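PDB 4GGO: trans-2-enoyl-CoA reductase [NADH] from Treponema denticola ATCC 35405, which catalyses the NADH-dependent reduction of the carbon-carbon double bond of crotonyl-CoA to butyryl-CoA, a step of bacterial fatty acid synthesis. Local coordinates for residues N60-A65 / K278-R283; L64-T69 / L230-I235; E29-Y34 / G310-I315; G93-Y98 / A380-D385; N307-G310 / T316-Y319. All coordinates share one frame; numbering follows the deposited sequence.

Contact 1 (N60-A65 / K278-R283)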
# COMPACT_ATOMS: atom_id res chain seq x y z
N ASN A 60 -3.33 1.59 6.17
CA ASN A 60 -4.13 1.27 4.99
C ASN A 60 -3.35 0.54 3.91
O ASN A 60 -2.12 0.50 3.93
CB ASN A 60 -4.74 2.54 4.40
CG ASN A 60 -3.74 3.37 3.63
OD1 ASN A 60 -2.86 4.01 4.22
ND2 ASN A 60 -3.87 3.38 2.31
N GLY A 61 -4.08 -0.04 2.96
CA GLY A 61 -3.49 -0.69 1.81
C GLY A 61 -2.51 -1.80 2.13
O GLY A 61 -2.77 -2.63 3.00
N TYR A 62 -1.39 -1.80 1.42
CA TYR A 62 -0.38 -2.85 1.56
C TYR A 62 0.29 -2.81 2.93
O TYR A 62 0.71 -3.84 3.45
CB TYR A 62 0.66 -2.72 0.45
CG TYR A 62 0.15 -3.14 -0.91
CD1 TYR A 62 -0.59 -4.31 -1.07
CD2 TYR A 62 0.38 -2.36 -2.04
CE1 TYR A 62 -1.06 -4.70 -2.31
CE2 TYR A 62 -0.09 -2.74 -3.28
CZ TYR A 62 -0.81 -3.91 -3.41
OH TYR A 62 -1.29 -4.30 -4.64
N GLY A 63 0.38 -1.62 3.52
CA GLY A 63 0.96 -1.47 4.84
C GLY A 63 0.12 -2.16 5.90
O GLY A 63 0.63 -2.94 6.70
N LEU A 64 -1.18 -1.88 5.89
CA LEU A 64 -2.12 -2.51 6.81
C LEU A 64 -2.13 -4.03 6.65
O LEU A 64 -2.14 -4.76 7.64
CB LEU A 64 -3.53 -1.95 6.59
CG LEU A 64 -4.67 -2.60 7.38
CD1 LEU A 64 -4.43 -2.47 8.88
CD2 LEU A 64 -6.01 -1.99 6.99
N ALA A 65 -2.14 -4.49 5.41
CA ALA A 65 -2.14 -5.92 5.13
C ALA A 65 -0.85 -6.58 5.61
O ALA A 65 -0.84 -7.74 6.02
CB ALA A 65 -2.36 -6.18 3.65
N LYS A 278 1.00 -5.61 -7.27
CA LYS A 278 0.02 -5.47 -8.35
C LYS A 278 -0.67 -4.11 -8.29
O LYS A 278 -0.56 -3.38 -7.30
CB LYS A 278 -1.02 -6.58 -8.29
CG LYS A 278 -2.09 -6.39 -7.22
CD LYS A 278 -3.09 -7.53 -7.22
CE LYS A 278 -3.94 -7.54 -8.48
NZ LYS A 278 -4.88 -6.39 -8.53
N GLY A 279 -1.37 -3.77 -9.36
CA GLY A 279 -2.11 -2.52 -9.42
C GLY A 279 -3.38 -2.58 -8.60
O GLY A 279 -4.02 -3.63 -8.50
N LEU A 280 -3.74 -1.46 -8.01
CA LEU A 280 -4.93 -1.38 -7.17
C LEU A 280 -5.48 0.05 -7.17
O LEU A 280 -4.78 0.98 -7.55
CB LEU A 280 -4.62 -1.80 -5.73
CG LEU A 280 -3.93 -0.76 -4.84
CD1 LEU A 280 -4.07 -1.14 -3.37
CD2 LEU A 280 -2.46 -0.59 -5.20
N VAL A 281 -6.72 0.20 -6.73
CA VAL A 281 -7.33 1.52 -6.62
C VAL A 281 -6.67 2.30 -5.50
O VAL A 281 -6.68 1.87 -4.34
CB VAL A 281 -8.84 1.43 -6.35
CG1 VAL A 281 -9.42 2.82 -6.16
CG2 VAL A 281 -9.54 0.69 -7.47
N THR A 282 -6.08 3.44 -5.83
CA THR A 282 -5.50 4.32 -4.82
C THR A 282 -6.13 5.70 -4.88
O THR A 282 -6.95 5.98 -5.76
CB THR A 282 -3.97 4.45 -4.99
OG1 THR A 282 -3.67 5.13 -6.22
CG2 THR A 282 -3.31 3.08 -4.98
N ARG A 283 -5.74 6.56 -3.95
CA ARG A 283 -6.26 7.92 -3.88
C ARG A 283 -5.95 8.71 -5.15
O ARG A 283 -6.72 9.58 -5.55
CB ARG A 283 -5.68 8.64 -2.66
CG ARG A 283 -6.22 10.03 -2.43
CD ARG A 283 -5.44 10.74 -1.33
NE ARG A 283 -5.95 12.08 -1.06
CZ ARG A 283 -6.78 12.38 -0.06
NH1 ARG A 283 -7.20 11.43 0.76
NH2 ARG A 283 -7.19 13.63 0.11
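Lys278 meets Tyr62 first, and through two groups. Its backbone O accepts a hydrogen bond from the phenol at 2.9 Å (Tyr62 OH to Lys278 O). The carbonyl lies at the edge of the ring, in the ring plane, whereas the hydroxyl stands above the carbonyl plane, 45° out of it, and so uses neither lone pair squarely; the C=O...donor angle is 122°. The side chain of Lys278 runs across the phenol at about a right angle, and its CG packs 3.4 Å from Tyr62 OH. Bends at chi3 and chi4 then curl the ammonium group back to its own chain, where Lys278 NZ donates to Gly279 O at 2.9 Å. The backbone N of Lys278 is held by Gln314 OE1 from helix 311-323, and the next N-H, of Gly279, binds Glu344.

Leu280 completes the contact. With chi1 at 79°, its CG lies between backbone N and carbonyl carbon, and the branch reaches back to the tyrosine from the opposite direction. CD2 touches Tyr62 CE2 at 3.7 Å, while CD1 lies over one face of the same ring. Leu280, Val281 and Thr282 all bind NAD(+), as do Asn60, Gly61 and Tyr62 at the start of helix 61-74, so the contact joins two parts of the chain that bind the cofactor. The Leu280 methyls pack against the ring, consistent with a restricted rotation. The bond holds the phenol oxygen at the loop backbone, and because its acceptor is a main-chain carbonyl it does not rest on the identity of the Lys278 side chain.

Contact 2 (L64-T69 / L230-I235)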
# COMPACT_ATOMS: atom_id res chain seq x y z
N LEU A 64 -1.18 -1.88 5.89
CA LEU A 64 -2.12 -2.51 6.81
C LEU A 64 -2.13 -4.03 6.65
O LEU A 64 -2.14 -4.76 7.64
CB LEU A 64 -3.53 -1.95 6.59
CG LEU A 64 -4.67 -2.60 7.38
CD1 LEU A 64 -4.43 -2.47 8.88
CD2 LEU A 64 -6.01 -1.99 6.99
N ALA A 65 -2.14 -4.49 5.41
CA ALA A 65 -2.14 -5.92 5.13
C ALA A 65 -0.85 -6.58 5.61
O ALA A 65 -0.84 -7.74 6.02
CB ALA A 65 -2.36 -6.18 3.65
N SER A 66 0.25 -5.82 5.55
CA SER A 66 1.55 -6.31 5.99
C SER A 66 1.59 -6.50 7.51
O SER A 66 2.17 -7.46 8.01
CB SER A 66 2.66 -5.36 5.56
OG SER A 66 2.65 -5.18 4.15
N ARG A 67 0.97 -5.58 8.23
CA ARG A 67 0.92 -5.66 9.68
C ARG A 67 -0.00 -6.79 10.11
O ARG A 67 0.33 -7.57 11.01
CB ARG A 67 0.47 -4.33 10.29
CG ARG A 67 0.90 -4.15 11.74
CD ARG A 67 0.33 -2.87 12.35
NE ARG A 67 0.77 -2.70 13.73
CZ ARG A 67 0.36 -1.72 14.53
NH1 ARG A 67 -0.51 -0.82 14.09
NH2 ARG A 67 0.82 -1.65 15.77
N ILE A 68 -1.15 -6.89 9.46
CA ILE A 68 -2.13 -7.94 9.75
C ILE A 68 -1.57 -9.33 9.47
O ILE A 68 -1.75 -10.25 10.26
CB ILE A 68 -3.43 -7.72 8.94
CG1 ILE A 68 -4.17 -6.48 9.46
CG2 ILE A 68 -4.33 -8.94 9.03
CD1 ILE A 68 -5.45 -6.18 8.71
N THR A 69 -0.87 -9.48 8.34
CA THR A 69 -0.27 -10.77 7.99
C THR A 69 0.79 -11.18 9.00
O THR A 69 0.85 -12.33 9.43
CB THR A 69 0.34 -10.74 6.57
OG1 THR A 69 -0.67 -10.41 5.61
CG2 THR A 69 0.93 -12.11 6.22
N LEU A 230 11.67 -4.10 3.11
CA LEU A 230 11.05 -3.99 1.80
C LEU A 230 10.43 -2.62 1.58
O LEU A 230 9.90 -2.02 2.52
CB LEU A 230 9.97 -5.06 1.63
CG LEU A 230 10.30 -6.51 1.97
CD1 LEU A 230 9.09 -7.39 1.73
CD2 LEU A 230 11.48 -7.00 1.16
N ALA A 231 10.49 -2.14 0.35
CA ALA A 231 9.75 -0.95 -0.05
C ALA A 231 8.85 -1.31 -1.22
O ALA A 231 9.31 -1.86 -2.22
CB ALA A 231 10.70 0.17 -0.43
N TYR A 232 7.56 -1.03 -1.09
CA TYR A 232 6.59 -1.40 -2.11
C TYR A 232 6.62 -0.42 -3.28
O TYR A 232 6.86 0.78 -3.10
CB TYR A 232 5.19 -1.49 -1.51
CG TYR A 232 5.05 -2.62 -0.52
CD1 TYR A 232 5.71 -3.83 -0.71
CD2 TYR A 232 4.27 -2.48 0.62
CE1 TYR A 232 5.59 -4.87 0.20
CE2 TYR A 232 4.14 -3.51 1.54
CZ TYR A 232 4.81 -4.70 1.32
OH TYR A 232 4.69 -5.74 2.22
N SER A 233 6.37 -0.94 -4.48
CA SER A 233 6.41 -0.13 -5.68
C SER A 233 5.51 -0.73 -6.76
O SER A 233 4.78 -1.69 -6.51
CB SER A 233 7.84 -0.01 -6.20
OG SER A 233 7.89 0.83 -7.34
N TYR A 234 5.56 -0.15 -7.96
CA TYR A 234 4.71 -0.60 -9.05
C TYR A 234 5.38 -0.34 -10.39
O TYR A 234 6.05 0.68 -10.58
CB TYR A 234 3.35 0.11 -8.99
CG TYR A 234 2.33 -0.40 -9.98
CD1 TYR A 234 1.96 -1.74 -9.99
CD2 TYR A 234 1.71 0.46 -10.88
CE1 TYR A 234 1.02 -2.21 -10.89
CE2 TYR A 234 0.77 0.00 -11.77
CZ TYR A 234 0.43 -1.33 -11.78
OH TYR A 234 -0.51 -1.79 -12.67
N ILE A 235 5.22 -1.27 -11.33
CA ILE A 235 5.81 -1.14 -12.65
C ILE A 235 4.72 -0.90 -13.70
O ILE A 235 4.86 -0.03 -14.57
CB ILE A 235 6.66 -2.37 -13.02
CG1 ILE A 235 7.96 -2.36 -12.22
CG2 ILE A 235 6.97 -2.40 -14.50
CD1 ILE A 235 8.86 -3.54 -12.49
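Tyr232 and Ser66 meet chiefly through their hydroxyls: Tyr232 OH donates to Ser66 OG at 2.9 Å. The serine oxygen lies at the edge of the tyrosine ring, in its plane, and sits to one side of the phenol so that it also nears the ring carbon, with Ser66 OG 3.4 Å from Tyr232 CE2. Ser66 OG accepts this bond and makes another, to Tyr62 O one turn earlier in the helix. Its torsion explains both: at chi1 -57° OG stands beside the backbone N, anti to the carbonyl carbon, turned back along the helix.

In the next shell, the Tyr232 ring is packed by Tyr62, whose CB comes within 3.6 Å of Tyr232 CD2, and by Leu318, Ser147 and Asn277. The main-chain O of Ser66 is a probable acceptor for Tyr319 OH, which ties the same turn to helix 311-323. Farther along, Thr69 OG1 donates to Ala65 O at 2.7 Å. Ala65 O also takes the helical bond from Thr69 N, and the two donors approach from opposite faces of its plane, so the Thr69 hydroxyl bonds back to its own helix.

Beyond Tyr232 the strand leads to Tyr234, which binds substrate and whose ring meets Tyr244, the inferred proton donor, edge-to-face. The setting is that of a Rossmann fold: helix 61-74 follows strand 52-56 and the cofactor-binding turn, and strand 227-233 lies two places along the parallel sheet, beyond strand 141-146.

Contact 3 (E29-Y34 / G310-I315)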
# COMPACT_ATOMS: atom_id res chain seq x y z
N GLU A 29 -11.28 -6.55 10.24
CA GLU A 29 -11.64 -7.88 10.73
C GLU A 29 -11.70 -8.92 9.61
O GLU A 29 -11.29 -10.06 9.79
CB GLU A 29 -12.97 -7.84 11.48
CG GLU A 29 -12.88 -7.20 12.86
CD GLU A 29 -14.23 -7.11 13.55
OE1 GLU A 29 -15.26 -7.06 12.84
OE2 GLU A 29 -14.26 -7.10 14.80
N ASP A 30 -12.22 -8.51 8.45
CA ASP A 30 -12.30 -9.41 7.30
C ASP A 30 -10.91 -9.82 6.82
O ASP A 30 -10.70 -10.96 6.40
CB ASP A 30 -13.09 -8.77 6.15
CG ASP A 30 -14.57 -8.70 6.43
OD1 ASP A 30 -15.03 -9.32 7.42
OD2 ASP A 30 -15.29 -8.03 5.66
N GLN A 31 -9.97 -8.89 6.88
CA GLN A 31 -8.59 -9.18 6.48
C GLN A 31 -7.94 -10.13 7.47
O GLN A 31 -7.17 -11.01 7.09
CB GLN A 31 -7.77 -7.89 6.36
CG GLN A 31 -8.21 -6.98 5.22
CD GLN A 31 -7.34 -5.75 5.09
OE1 GLN A 31 -6.12 -5.85 4.97
NE2 GLN A 31 -7.96 -4.58 5.13
N ILE A 32 -8.24 -9.94 8.75
CA ILE A 32 -7.74 -10.82 9.80
C ILE A 32 -8.28 -12.23 9.62
O ILE A 32 -7.53 -13.21 9.72
CB ILE A 32 -8.11 -10.30 11.21
CG1 ILE A 32 -7.46 -8.94 11.46
CG2 ILE A 32 -7.69 -11.30 12.28
CD1 ILE A 32 -7.91 -8.29 12.75
N GLU A 33 -9.57 -12.34 9.34
CA GLU A 33 -10.20 -13.64 9.13
C GLU A 33 -9.60 -14.37 7.94
O GLU A 33 -9.39 -15.58 7.99
CB GLU A 33 -11.72 -13.50 8.96
CG GLU A 33 -12.44 -14.83 8.75
CD GLU A 33 -13.94 -14.67 8.60
OE1 GLU A 33 -14.45 -13.55 8.81
OE2 GLU A 33 -14.61 -15.67 8.27
N TYR A 34 -9.32 -13.64 6.87
CA TYR A 34 -8.70 -14.24 5.69
C TYR A 34 -7.30 -14.73 6.03
O TYR A 34 -6.92 -15.84 5.65
CB TYR A 34 -8.63 -13.25 4.52
CG TYR A 34 -7.91 -13.83 3.32
CD1 TYR A 34 -8.60 -14.59 2.39
CD2 TYR A 34 -6.55 -13.61 3.12
CE1 TYR A 34 -7.95 -15.13 1.29
CE2 TYR A 34 -5.90 -14.15 2.03
CZ TYR A 34 -6.60 -14.90 1.11
OH TYR A 34 -5.96 -15.44 0.02
N GLY A 310 -6.54 -8.82 -3.85
CA GLY A 310 -6.59 -7.52 -3.19
C GLY A 310 -5.34 -7.38 -2.35
O GLY A 310 -4.39 -8.14 -2.53
N CYS A 311 -5.34 -6.41 -1.44
CA CYS A 311 -4.17 -6.17 -0.60
C CYS A 311 -3.79 -7.36 0.27
O CYS A 311 -2.64 -7.78 0.29
CB CYS A 311 -4.39 -4.93 0.27
SG CYS A 311 -4.58 -3.41 -0.67
N ILE A 312 -4.77 -7.91 0.98
CA ILE A 312 -4.50 -8.98 1.93
C ILE A 312 -4.11 -10.29 1.22
O ILE A 312 -3.32 -11.07 1.75
CB ILE A 312 -5.67 -9.20 2.92
CG1 ILE A 312 -5.21 -10.01 4.14
CG2 ILE A 312 -6.87 -9.85 2.23
CD1 ILE A 312 -4.16 -9.31 4.97
N GLU A 313 -4.64 -10.51 0.02
CA GLU A 313 -4.26 -11.68 -0.76
C GLU A 313 -2.82 -11.53 -1.25
O GLU A 313 -2.03 -12.47 -1.18
CB GLU A 313 -5.21 -11.89 -1.95
CG GLU A 313 -6.61 -12.36 -1.57
CD GLU A 313 -7.51 -11.22 -1.12
OE1 GLU A 313 -7.14 -10.04 -1.30
OE2 GLU A 313 -8.60 -11.51 -0.58
N GLN A 314 -2.50 -10.34 -1.74
CA GLN A 314 -1.16 -10.01 -2.21
C GLN A 314 -0.10 -10.22 -1.14
O GLN A 314 0.91 -10.89 -1.38
CB GLN A 314 -1.12 -8.55 -2.67
CG GLN A 314 -1.48 -8.34 -4.12
CD GLN A 314 -0.27 -8.33 -5.03
OE1 GLN A 314 0.53 -7.39 -5.00
NE2 GLN A 314 -0.12 -9.38 -5.83
N ILE A 315 -0.33 -9.65 0.03
CA ILE A 315 0.68 -9.64 1.09
C ILE A 315 0.85 -11.00 1.77
O ILE A 315 1.97 -11.39 2.10
CB ILE A 315 0.40 -8.53 2.12
CG1 ILE A 315 0.32 -7.18 1.42
CG2 ILE A 315 1.48 -8.52 3.19
CD1 ILE A 315 1.49 -6.88 0.52
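Tyr34 and Ile312 are brought together by matching first torsions: Tyr34 CG is anti to its main-chain nitrogen (chi1 177°), and Ile312 CG1 likewise (chi1 -163°). The two side chains run alongside one another, pointing opposite ways, with Tyr34 CD2 touching Ile312 CG2 at 3.9 Å. On its other branch, Ile312 CG1 presses against the backbone, 3.7 Å from Gln31 O. The aliphatic part of Gln31 runs obliquely across this isoleucine, its CB 4.0 Å from Ile312 CG1.

Glu313 borders the outer end of the tyrosine. It crosses Tyr34 at about a right angle, with Glu313 CG 3.5 Å from Tyr34 OH, and the bend at chi2 brings carboxylate oxygen OE2 over one face of the ring, near its rim. Its other oxygen, OE1, receives the N-H of Gly310 at 2.9 Å in a bent bond from above the carboxylate plane. Gly310 is the N-cap of helix 311-323, so the N3 glutamate side chain accepts from the N-cap N-H, as in one half of a capping box.

The helical segments run at 33° to each other, their axes 10.1 Å apart at closest approach. No hydrogen bond links them. Dispersion between Ile312, the Tyr34 ring and the methylenes of Gln31 and Glu313 joins helix 21-38 to helix 311-323, while the carboxylate beside the ring is held by its own helix start.

Contact 4 (G93-Y98 / A380-D385)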
# COMPACT_ATOMS: atom_id res chain seq x y z
N GLY A 93 -12.46 11.27 11.60
CA GLY A 93 -11.05 10.98 11.56
C GLY A 93 -10.74 10.42 10.19
O GLY A 93 -11.65 10.13 9.42
N THR A 94 -9.46 10.27 9.87
CA THR A 94 -9.07 9.60 8.64
C THR A 94 -9.39 8.12 8.79
O THR A 94 -9.38 7.59 9.90
CB THR A 94 -7.58 9.81 8.32
OG1 THR A 94 -6.79 9.39 9.44
CG2 THR A 94 -7.30 11.27 8.03
N PRO A 95 -9.68 7.43 7.67
CA PRO A 95 -9.98 5.99 7.74
C PRO A 95 -8.86 5.19 8.41
O PRO A 95 -9.15 4.20 9.09
CB PRO A 95 -10.12 5.58 6.26
CG PRO A 95 -9.56 6.73 5.47
CD PRO A 95 -9.80 7.95 6.30
N GLY A 96 -7.62 5.63 8.24
CA GLY A 96 -6.49 4.96 8.85
C GLY A 96 -6.51 4.99 10.36
O GLY A 96 -5.99 4.09 11.02
N TRP A 97 -7.12 6.03 10.92
CA TRP A 97 -7.25 6.16 12.37
C TRP A 97 -8.13 5.05 12.91
O TRP A 97 -7.77 4.37 13.87
CB TRP A 97 -7.82 7.54 12.74
CG TRP A 97 -7.79 7.85 14.21
CD1 TRP A 97 -6.68 8.14 14.95
CD2 TRP A 97 -8.90 7.91 15.10
NE1 TRP A 97 -7.04 8.38 16.26
CE2 TRP A 97 -8.40 8.24 16.38
CE3 TRP A 97 -10.28 7.72 14.95
CZ2 TRP A 97 -9.22 8.38 17.49
CZ3 TRP A 97 -11.10 7.86 16.06
CH2 TRP A 97 -10.56 8.19 17.32
N TYR A 98 -9.29 4.87 12.29
CA TYR A 98 -10.22 3.82 12.69
C TYR A 98 -9.62 2.43 12.46
O TYR A 98 -9.79 1.53 13.28
CB TYR A 98 -11.55 3.96 11.93
CG TYR A 98 -12.24 5.28 12.18
CD1 TYR A 98 -12.90 5.53 13.37
CD2 TYR A 98 -12.22 6.29 11.22
CE1 TYR A 98 -13.53 6.74 13.61
CE2 TYR A 98 -12.85 7.50 11.44
CZ TYR A 98 -13.50 7.72 12.64
OH TYR A 98 -14.13 8.92 12.87
N ALA A 380 -14.49 0.86 0.03
CA ALA A 380 -14.09 0.06 1.18
C ALA A 380 -12.85 0.61 1.87
O ALA A 380 -12.61 0.33 3.05
CB ALA A 380 -13.87 -1.40 0.78
N SER A 381 -12.07 1.40 1.14
CA SER A 381 -10.88 2.03 1.70
C SER A 381 -11.25 3.02 2.81
O SER A 381 -10.43 3.33 3.67
CB SER A 381 -10.07 2.73 0.61
OG SER A 381 -9.58 1.79 -0.34
N ASN A 382 -12.48 3.50 2.77
CA ASN A 382 -12.98 4.43 3.78
C ASN A 382 -14.08 3.83 4.64
O ASN A 382 -14.71 4.53 5.43
CB ASN A 382 -13.46 5.73 3.12
CG ASN A 382 -12.32 6.53 2.52
OD1 ASN A 382 -11.69 6.11 1.56
ND2 ASN A 382 -12.06 7.70 3.09
N GLY A 383 -14.32 2.53 4.47
CA GLY A 383 -15.28 1.82 5.29
C GLY A 383 -16.69 1.79 4.72
O GLY A 383 -17.64 1.46 5.42
N PHE A 384 -16.82 2.14 3.45
CA PHE A 384 -18.13 2.12 2.80
C PHE A 384 -18.30 0.88 1.94
O PHE A 384 -17.31 0.30 1.47
CB PHE A 384 -18.33 3.38 1.96
CG PHE A 384 -18.31 4.66 2.76
CD1 PHE A 384 -19.42 5.04 3.50
CD2 PHE A 384 -17.19 5.47 2.77
CE1 PHE A 384 -19.41 6.21 4.23
CE2 PHE A 384 -17.17 6.64 3.51
CZ PHE A 384 -18.28 7.01 4.24
N ASP A 385 -19.55 0.46 1.74
CA ASP A 385 -19.89 -0.66 0.86
C ASP A 385 -19.30 -2.00 1.31
O ASP A 385 -19.16 -2.93 0.51
CB ASP A 385 -19.48 -0.35 -0.59
CG ASP A 385 -20.13 -1.29 -1.59
OD1 ASP A 385 -21.36 -1.49 -1.52
OD2 ASP A 385 -19.41 -1.84 -2.45
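Asn382 brings its flat carboxamide alongside the ring of Pro95, running in the same direction beside it. Its nitrogen leads, with Asn382 ND2 3.6 Å from Pro95 CG. The contact is one of packing, for ND2 is hydrogen-bonded to Asn18 O. The other flat groups lie behind the proline: the Tyr98 ring carries Trp97 CE3 on one face, 3.6 Å above its plane, and the edge of the Trp97 ring meets Tyr98 CE1 in plane. The phenol oxygen of Tyr98 accepts from the backbone of Gly93, with Gly93 N 3.2 Å from Tyr98 OH and the N-H...O angle 162°, and is also bonded to Phe398 O. The bond from Gly93 ties the residue before the N-cap to the first turn of the helix.

Pro95 meets the main chain of the second segment as well, its CB lying 3.4 Å from Ser381 O. That carbonyl belongs to a type I turn from Ala380 to Gly383, closed by Gly383 N to Ala380 O at 3.1 Å. Gly383, with positive phi, is the C-prime residue of a Schellman motif that ends helix 371-380, and the proline ring rests on this helix end.

One helix start therefore abuts one helix end. At the N-cap of helix 95-110, Thr94 OG1 is hydrogen-bonded to Glu84, which plays an important role in discriminating NADH from NADPH. Helix 21-38 flanks the first turn of helix 95-110, with Cys24 touching Pro95 and Tyr98, while strand 15-16 supplies Cys16 against Asn382.

Contact 5 (N307-G310 / T316-Y319)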
# COMPACT_ATOMS: atom_id res chain seq x y z
N ASN A 307 -7.12 -15.43 -10.75
CA ASN A 307 -5.89 -14.96 -10.13
C ASN A 307 -5.96 -13.52 -9.60
O ASN A 307 -4.93 -12.88 -9.37
CB ASN A 307 -4.69 -15.12 -11.07
CG ASN A 307 -4.86 -14.36 -12.37
OD1 ASN A 307 -5.86 -13.69 -12.59
ND2 ASN A 307 -3.86 -14.46 -13.24
N HIS A 308 -7.18 -13.02 -9.41
CA HIS A 308 -7.35 -11.69 -8.84
C HIS A 308 -6.94 -11.65 -7.38
O HIS A 308 -7.20 -12.60 -6.63
CB HIS A 308 -8.80 -11.21 -8.97
CG HIS A 308 -9.07 -9.91 -8.29
ND1 HIS A 308 -8.56 -8.71 -8.74
CD2 HIS A 308 -9.77 -9.62 -7.17
CE1 HIS A 308 -8.95 -7.74 -7.94
NE2 HIS A 308 -9.69 -8.26 -6.98
N GLU A 309 -6.30 -10.56 -6.98
CA GLU A 309 -5.89 -10.37 -5.59
C GLU A 309 -6.18 -8.95 -5.12
O GLU A 309 -6.09 -7.99 -5.90
CB GLU A 309 -4.40 -10.65 -5.43
CG GLU A 309 -4.00 -12.11 -5.59
CD GLU A 309 -2.50 -12.30 -5.49
OE1 GLU A 309 -1.77 -11.69 -6.30
OE2 GLU A 309 -2.05 -13.05 -4.60
N GLY A 310 -6.54 -8.82 -3.85
CA GLY A 310 -6.59 -7.52 -3.19
C GLY A 310 -5.34 -7.38 -2.35
O GLY A 310 -4.39 -8.14 -2.53
N THR A 316 -0.25 -11.71 1.99
CA THR A 316 -0.16 -13.06 2.52
C THR A 316 0.65 -13.95 1.58
O THR A 316 1.46 -14.76 2.02
CB THR A 316 -1.54 -13.69 2.77
OG1 THR A 316 -2.37 -13.54 1.61
CG2 THR A 316 -2.21 -13.04 3.97
N ARG A 317 0.45 -13.77 0.27
CA ARG A 317 1.23 -14.51 -0.72
C ARG A 317 2.70 -14.08 -0.66
O ARG A 317 3.60 -14.90 -0.80
CB ARG A 317 0.67 -14.31 -2.13
CG ARG A 317 1.51 -14.99 -3.21
CD ARG A 317 0.69 -15.31 -4.46
NE ARG A 317 0.32 -14.13 -5.23
CZ ARG A 317 1.06 -13.60 -6.20
NH1 ARG A 317 2.22 -14.15 -6.52
NH2 ARG A 317 0.64 -12.53 -6.85
N LEU A 318 2.92 -12.78 -0.45
CA LEU A 318 4.27 -12.24 -0.30
C LEU A 318 5.02 -12.90 0.86
O LEU A 318 6.16 -13.32 0.70
CB LEU A 318 4.21 -10.73 -0.08
CG LEU A 318 5.53 -10.04 0.26
CD1 LEU A 318 6.50 -10.09 -0.92
CD2 LEU A 318 5.29 -8.60 0.70
N TYR A 319 4.38 -12.98 2.02
CA TYR A 319 4.99 -13.59 3.19
C TYR A 319 5.23 -15.09 2.98
O TYR A 319 6.33 -15.59 3.23
CB TYR A 319 4.09 -13.40 4.42
CG TYR A 319 4.29 -12.10 5.17
CD1 TYR A 319 3.87 -10.89 4.63
CD2 TYR A 319 4.86 -12.09 6.44
CE1 TYR A 319 4.04 -9.70 5.33
CE2 TYR A 319 5.03 -10.91 7.14
CZ TYR A 319 4.62 -9.71 6.58
OH TYR A 319 4.79 -8.54 7.27
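Glu309 and Arg317 form a two-pronged salt bridge. The guanidinium is gripped side-on, through NE and one terminal nitrogen: Arg317 NH2 donates to Glu309 OE1 at 2.6 Å, and Arg317 NE donates to Glu309 OE2 at 2.7 Å. Both bonds are close to straight, the second at 176°. Each oxygen is met on its syn side, somewhat out of the carboxylate plane, and the carboxylate lies at the guanidinium edge. The two bonds together restrain the rotation of both groups, whose planes stand 26° apart. A bend at chi3, 71°, turns the end of the arginine to meet the glutamate, whose chain is extended beyond CG and crosses it at about a right angle.

Further hydrogen bonds and charges hold the pair. Glu309 OE1 also accepts from Gln314 NE2, and Arg317 NH1 makes a second salt bridge, to Asp342. Two carboxylates probably offset the positive charge of the buried guanidinium.

The aromatic contribution comes from Trp343, which makes a cation-pi contact with Arg317 and also touches the side chain of Glu309.

The segments lie close in sequence: Glu309 is the residue just before Gly310, the N-cap of helix 311-323, and Arg317 sits farther along that helix. The arrangement is a buried, bidentate ion pair that ties the loop after helix 291-305 to the helix it leads into.

Overall arrangement
Contacts 1 and 2 lie nearest the centre of the chain and start from the same helix 61-74, where Tyr62 gives a hydroxyl bond to a loop carbonyl and Ser66 receives one from a tyrosine of the sheet. Contacts 3 and 5 share Gly310 and helix 311-323, yet differ in chemistry: apolar packing against helix 21-38 in one, a buried ion pair in the other. Gln314 joins them to contact 1, its amide bonding both Lys278 N and Glu309. Contact 4 stands apart at the surface, touching none of the others, with no bond across it; Pro95 lies near Glu84 and Ser381 near Val281, both at the cofactor site.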